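Local coordinates for ribosome inactivating type 1 protein (Iris hollandica, PDB 3MVG) that belongs to the single-chain, type 1 group of the plant ribosome-inactivating protein family, at residues Val159-Arg164 / Asp196-Trp201; His34-Leu39 / Lys237-Cys242. One frame throughout, in Å; residues are numbered along the deposited sequence. Where two conformers were deposited one is given.

Interaction 1 (Val159-Arg164 / Asp196-Trp201); sequences VSETAR and DLQTNW
Arg164 lays its guanidinium flat over one face of the Trp201 indole. The two planes differ by only 10°, and their centres are 3.7 Å apart. CZ of Arg164 sits 3.3 Å from CE3 of Trp201, over the six-membered ring, which makes this a cation-pi stack. Further back, CD of Arg164 lies 3.6 Å from the centroid of the five-membered ring of Trp201, in a CH-pi contact. The side chain is extended from CG to NE (chi3 175°), and this runs its aliphatic part and its charged end along the same ring face. The rotation of the guanidinium is further fixed by polar partners. NH2 bonds to Asn70 O and to a glycerol. Arg164 NH1 forms a salt bridge with Glu161 OE1 at 3.5 Å, one helical turn back.

A water joins the two segments. It accepts from Arg164 NH1 and donates to Glu161 OE1 and to Gln198 O, the latter at 2.8 Å. Glu161 and Gln198 also stack directly. Their carboxylate and amide planes are 11° apart, and CD of Glu161 lies 3.6 Å from CG of Gln198. Each is held at its polar end: Glu161 OE2 by Tyr108, Gln198 OE1 by Arg119.

A glutamate and an arginine one turn apart, with a tryptophan on the arginine, is consistent with the active-site cleft of this family. The glycerol, probably from the crystallisation liquor, fits such a pocket. Trp201 NE1 is tied to Leu246 O. The contact is buried, its centre about 7 Å from the centre of the chain. It joins the C-terminal end of helix 146-164 to the junction of helices 192-199 and 201-210. Helix 166-173 packs against Glu161 and Gln198, and strand 215-223 covers Leu197.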
loop_
_atom_site.group_PDB
_atom_site.type_symbol
_atom_site.label_atom_id
_atom_site.label_comp_id
_atom_site.label_asym_id
_atom_site.label_seq_id
_atom_site.Cartn_x
_atom_site.Cartn_y
_atom_site.Cartn_z
ATOM N N VAL A 159 -1.681 14.789 0.880
ATOM C CA VAL A 159 -0.265 15.132 0.953
ATOM C C VAL A 159 0.287 14.795 2.342
ATOM O O VAL A 159 1.148 13.926 2.460
ATOM C CB VAL A 159 -0.019 16.620 0.582
ATOM C CG1 VAL A 159 1.429 16.987 0.791
ATOM C CG2 VAL A 159 -0.436 16.876 -0.868
ATOM N N SER A 160 -0.212 15.456 3.389
ATOM C CA SER A 160 0.306 15.235 4.750
ATOM C C SER A 160 -0.060 13.864 5.314
ATOM O O SER A 160 0.791 13.165 5.864
ATOM C CB SER A 160 -0.196 16.318 5.697
ATOM O OG SER A 160 0.239 17.606 5.296
ATOM N N GLU A 161 -1.328 13.478 5.209
ATOM C CA GLU A 161 -1.758 12.237 5.859
ATOM C C GLU A 161 -1.217 10.998 5.168
ATOM O O GLU A 161 -0.873 10.020 5.826
ATOM C CB GLU A 161 -3.278 12.151 6.005
ATOM C CG GLU A 161 -3.925 13.283 6.819
ATOM C CD GLU A 161 -3.616 13.271 8.306
ATOM O OE1 GLU A 161 -2.808 12.439 8.775
ATOM O OE2 GLU A 161 -4.206 14.114 9.009
ATOM N N THR A 162 -1.163 11.022 3.837
ATOM C CA THR A 162 -0.544 9.934 3.079
ATOM C C THR A 162 0.978 9.873 3.298
ATOM O O THR A 162 1.552 8.783 3.324
ATOM C CB THR A 162 -0.859 10.063 1.590
ATOM O OG1 THR A 162 -0.513 11.385 1.188
ATOM C CG2 THR A 162 -2.346 9.805 1.307
ATOM N N ALA A 163 1.627 11.027 3.460
ATOM C CA ALA A 163 3.049 11.020 3.827
ATOM C C ALA A 163 3.230 10.337 5.196
ATOM O O ALA A 163 4.157 9.560 5.388
ATOM C CB ALA A 163 3.609 12.438 3.875
ATOM N N ARG A 164 2.334 10.627 6.142
ATOM C CA ARG A 164 2.406 10.059 7.494
ATOM C C ARG A 164 2.059 8.576 7.532
ATOM O O ARG A 164 2.635 7.834 8.331
ATOM C CB ARG A 164 1.471 10.808 8.434
ATOM C CG ARG A 164 1.894 12.222 8.761
ATOM C CD ARG A 164 0.771 12.876 9.523
ATOM N NE ARG A 164 1.096 14.212 10.002
ATOM C CZ ARG A 164 0.240 14.987 10.662
ATOM N NH1 ARG A 164 -0.992 14.568 10.905
ATOM N NH2 ARG A 164 0.622 16.180 11.077
ATOM N N ASP A 196 -9.625 7.700 12.348
ATOM C CA ASP A 196 -9.050 7.362 13.649
ATOM C C ASP A 196 -7.542 7.186 13.554
ATOM O O ASP A 196 -6.809 7.527 14.478
ATOM C CB ASP A 196 -9.710 6.124 14.248
ATOM C CG ASP A 196 -9.613 6.098 15.752
ATOM O OD1 ASP A 196 -9.438 5.002 16.306
ATOM O OD2 ASP A 196 -9.704 7.179 16.383
ATOM N N LEU A 197 -7.078 6.683 12.416
ATOM C CA LEU A 197 -5.659 6.585 12.176
ATOM C C LEU A 197 -5.020 7.983 12.192
ATOM O O LEU A 197 -4.046 8.233 12.909
ATOM C CB LEU A 197 -5.433 5.870 10.853
ATOM C CG LEU A 197 -4.014 5.433 10.547
ATOM C CD1 LEU A 197 -3.499 4.440 11.593
ATOM C CD2 LEU A 197 -3.987 4.823 9.156
ATOM N N GLN A 198 -5.617 8.911 11.442
ATOM C CA GLN A 198 -5.149 10.293 11.402
ATOM C C GLN A 198 -5.084 10.904 12.799
ATOM O O GLN A 198 -4.107 11.556 13.154
ATOM C CB GLN A 198 -6.054 11.153 10.511
ATOM C CG GLN A 198 -6.054 10.762 9.043
ATOM C CD GLN A 198 -7.138 11.473 8.256
ATOM O OE1 GLN A 198 -7.947 12.215 8.813
ATOM N NE2 GLN A 198 -7.160 11.253 6.957
ATOM N N THR A 199 -6.141 10.685 13.588
ATOM C CA THR A 199 -6.246 11.214 14.957
ATOM C C THR A 199 -5.138 10.699 15.879
ATOM O O THR A 199 -4.745 11.379 16.828
ATOM C CB THR A 199 -7.634 10.846 15.562
ATOM O OG1 THR A 199 -8.676 11.320 14.700
ATOM C CG2 THR A 199 -7.827 11.413 16.965
ATOM N N ASN A 200 -4.636 9.501 15.587
ATOM C CA ASN A 200 -3.686 8.825 16.461
ATOM C C ASN A 200 -2.226 8.919 16.043
ATOM O O ASN A 200 -1.383 8.194 16.577
ATOM C CB ASN A 200 -4.106 7.368 16.658
ATOM C CG ASN A 200 -5.180 7.229 17.707
ATOM O OD1 ASN A 200 -4.888 7.256 18.909
ATOM N ND2 ASN A 200 -6.429 7.131 17.273
ATOM N N TRP A 201 -1.917 9.829 15.123
ATOM C CA TRP A 201 -0.549 9.943 14.632
ATOM C C TRP A 201 0.458 10.286 15.723
ATOM O O TRP A 201 1.495 9.636 15.825
ATOM C CB TRP A 201 -0.460 10.945 13.492
ATOM C CG TRP A 201 0.922 11.055 12.919
ATOM C CD1 TRP A 201 1.655 10.058 12.323
ATOM C CD2 TRP A 201 1.744 12.224 12.905
ATOM N NE1 TRP A 201 2.875 10.551 11.926
ATOM C CE2 TRP A 201 2.953 11.875 12.272
ATOM C CE3 TRP A 201 1.563 13.540 13.349
ATOM C CZ2 TRP A 201 3.976 12.796 12.067
ATOM C CZ3 TRP A 201 2.574 14.449 13.151
ATOM C CH2 TRP A 201 3.772 14.079 12.512
HETATM O O HOH W 1 -2.177 12.104 11.148
#

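Interaction 2 (His34-Leu39 / Lys237-Cys242)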
loop_
_atom_site.group_PDB
_atom_site.type_symbol
_atom_site.label_atom_id
_atom_site.label_comp_id
_atom_site.label_asym_id
_atom_site.label_seq_id
_atom_site.Cartn_x
_atom_site.Cartn_y
_atom_site.Cartn_z
ATOM N N HIS A 34 13.310 2.642 14.714
ATOM C CA HIS A 34 12.648 1.393 14.302
ATOM C C HIS A 34 12.277 1.393 12.818
ATOM O O HIS A 34 11.189 0.955 12.429
ATOM C CB HIS A 34 11.418 1.103 15.160
ATOM C CG HIS A 34 11.739 0.851 16.598
ATOM N ND1 HIS A 34 12.323 -0.322 17.027
ATOM C CD2 HIS A 34 11.563 1.615 17.701
ATOM C CE1 HIS A 34 12.489 -0.267 18.338
ATOM N NE2 HIS A 34 12.042 0.897 18.770
ATOM N N ASP A 35 13.197 1.911 12.005
ATOM C CA ASP A 35 13.062 1.942 10.543
ATOM C C ASP A 35 11.955 2.859 10.028
ATOM O O ASP A 35 11.490 2.698 8.892
ATOM C CB ASP A 35 12.981 0.529 9.952
ATOM C CG ASP A 35 14.275 -0.227 10.112
ATOM O OD1 ASP A 35 15.349 0.414 10.100
ATOM O OD2 ASP A 35 14.223 -1.459 10.258
ATOM N N ILE A 36 11.545 3.808 10.869
ATOM C CA ILE A 36 10.628 4.866 10.479
ATOM C C ILE A 36 11.363 6.200 10.634
ATOM O O ILE A 36 12.021 6.432 11.656
ATOM C CB ILE A 36 9.341 4.867 11.331
ATOM C CG1 ILE A 36 8.740 3.461 11.411
ATOM C CG2 ILE A 36 8.328 5.865 10.767
ATOM C CD1 ILE A 36 7.535 3.372 12.308
ATOM N N PRO A 37 11.283 7.074 9.616
ATOM C CA PRO A 37 11.935 8.380 9.730
ATOM C C PRO A 37 11.388 9.227 10.872
ATOM O O PRO A 37 10.172 9.305 11.082
ATOM C CB PRO A 37 11.599 9.056 8.400
ATOM C CG PRO A 37 11.421 7.932 7.453
ATOM C CD PRO A 37 10.754 6.851 8.254
ATOM N N LEU A 38 12.306 9.862 11.591
ATOM C CA LEU A 38 11.966 10.794 12.649
ATOM C C LEU A 38 11.967 12.201 12.082
ATOM O O LEU A 38 12.937 12.619 11.446
ATOM C CB LEU A 38 13.006 10.688 13.766
ATOM C CG LEU A 38 12.779 11.495 15.049
ATOM C CD1 LEU A 38 11.536 11.023 15.770
ATOM C CD2 LEU A 38 13.999 11.359 15.954
ATOM N N LEU A 39 10.880 12.932 12.288
ATOM C CA LEU A 39 10.813 14.311 11.819
ATOM C C LEU A 39 11.721 15.202 12.673
ATOM O O LEU A 39 12.086 14.832 13.805
ATOM C CB LEU A 39 9.362 14.798 11.815
ATOM C CG LEU A 39 8.480 14.112 10.759
ATOM C CD1 LEU A 39 7.054 14.564 10.904
ATOM C CD2 LEU A 39 8.971 14.369 9.321
ATOM N N LYS A 237 3.973 -3.772 14.209
ATOM C CA LYS A 237 2.584 -3.634 13.789
ATOM C C LYS A 237 2.279 -2.203 13.330
ATOM O O LYS A 237 1.596 -1.997 12.328
ATOM C CB LYS A 237 1.612 -4.076 14.891
ATOM C CG LYS A 237 0.164 -4.107 14.436
ATOM C CD LYS A 237 -0.695 -5.038 15.259
ATOM C CE LYS A 237 -2.088 -5.143 14.669
ATOM N NZ LYS A 237 -3.023 -5.889 15.554
ATOM N N ALA A 238 2.800 -1.216 14.051
ATOM C CA ALA A 238 2.629 0.185 13.647
ATOM C C ALA A 238 3.200 0.436 12.250
ATOM O O ALA A 238 2.553 1.075 11.411
ATOM C CB ALA A 238 3.272 1.112 14.665
ATOM N N ARG A 239 4.404 -0.071 12.009
ATOM C CA ARG A 239 5.049 0.095 10.710
ATOM C C ARG A 239 4.333 -0.697 9.615
ATOM O O ARG A 239 4.170 -0.211 8.491
ATOM C CB ARG A 239 6.527 -0.306 10.801
ATOM C CG ARG A 239 7.358 0.088 9.569
ATOM C CD ARG A 239 8.837 -0.301 9.702
ATOM N NE ARG A 239 8.944 -1.742 9.868
ATOM C CZ ARG A 239 9.395 -2.360 10.951
ATOM N NH1 ARG A 239 9.904 -1.679 11.973
ATOM N NH2 ARG A 239 9.361 -3.681 10.986
ATOM N N THR A 240 3.901 -1.915 9.934
ATOM C CA THR A 240 3.379 -2.850 8.929
ATOM C C THR A 240 1.886 -2.678 8.657
ATOM O O THR A 240 1.468 -2.588 7.500
ATOM C CB THR A 240 3.647 -4.310 9.346
ATOM O OG1 THR A 240 5.055 -4.497 9.502
ATOM C CG2 THR A 240 3.141 -5.296 8.314
ATOM N N PHE A 241 1.088 -2.663 9.721
ATOM C CA PHE A 241 -0.362 -2.588 9.599
ATOM C C PHE A 241 -0.828 -1.158 9.349
ATOM O O PHE A 241 -1.592 -0.904 8.425
ATOM C CB PHE A 241 -1.016 -3.181 10.855
ATOM C CG PHE A 241 -2.519 -3.121 10.853
ATOM C CD1 PHE A 241 -3.267 -4.160 10.314
ATOM C CD2 PHE A 241 -3.185 -2.039 11.409
ATOM C CE1 PHE A 241 -4.664 -4.110 10.318
ATOM C CE2 PHE A 241 -4.577 -1.981 11.417
ATOM C CZ PHE A 241 -5.313 -3.017 10.869
ATOM N N CYS A 242 -0.372 -0.222 10.173
ATOM C CA CYS A 242 -0.768 1.182 10.017
ATOM C C CYS A 242 -0.027 1.865 8.877
ATOM O O CYS A 242 -0.454 2.908 8.385
ATOM C CB CYS A 242 -0.518 1.964 11.305
ATOM S SG CYS A 242 -1.337 1.326 12.770
#
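Arg239 starts with CG anti to its backbone nitrogen (chi1 -169°), then bends at chi3 (60°), and this curls NH1 back to the carbonyl of His34. That carbonyl belongs to the tight turn of a beta-hairpin. His34 and Asp35 both have positive phi, as in a type I' turn, and they link the short antiparallel strands 32-33 and 36-37. Helix 235-240 thus presents one arginine to the hairpin end.

The aliphatic part of Arg239 lies beside the turn. CD of Arg239 is 4.2 Å from CB of Asp35. Nearer its backbone, CG of Arg239 is 4.1 Å from CG1 of Ile36. Ile36 was modelled in two conformers, so that contact is less certain. It would be loose packing at most.

The centre of this contact lies about 17 Å from that of the chain, at the interface with the second subunit. Asp35 OD1 forms a salt bridge with Arg184 of the second subunit, and Arg239 NE bonds to Asn175 of that subunit. Both side chains are therefore shared between the fold and the assembly. Within the chain, Leu247 adds backbone bonds to Pro37 and Leu39. The single bond across the two segments runs from Arg239 NH1 to His34 O at 3.0 Å. It is bent, at 142°, and the donor approaches from above the carbonyl plane.

How the interactions relate
Interaction 1 is core and interaction 2 lies nearer the surface, with their centres about 12 Å apart. Along the chain, interaction 1 is nested inside the loop that interaction 2 closes. They meet directly: Trp201 CH2 packs on Leu39 CD1 at 3.7 Å, and Leu197 CD1 packs on Cys242 CB at 3.9 Å. They hold different pairs of elements. Each relies on one arginine, used differently. In the buried contact the guanidinium works through its face, with a water and a carboxylate at its side. In the outer contact it works through one N-H to a backbone oxygen. The second subunit touches only interaction 2.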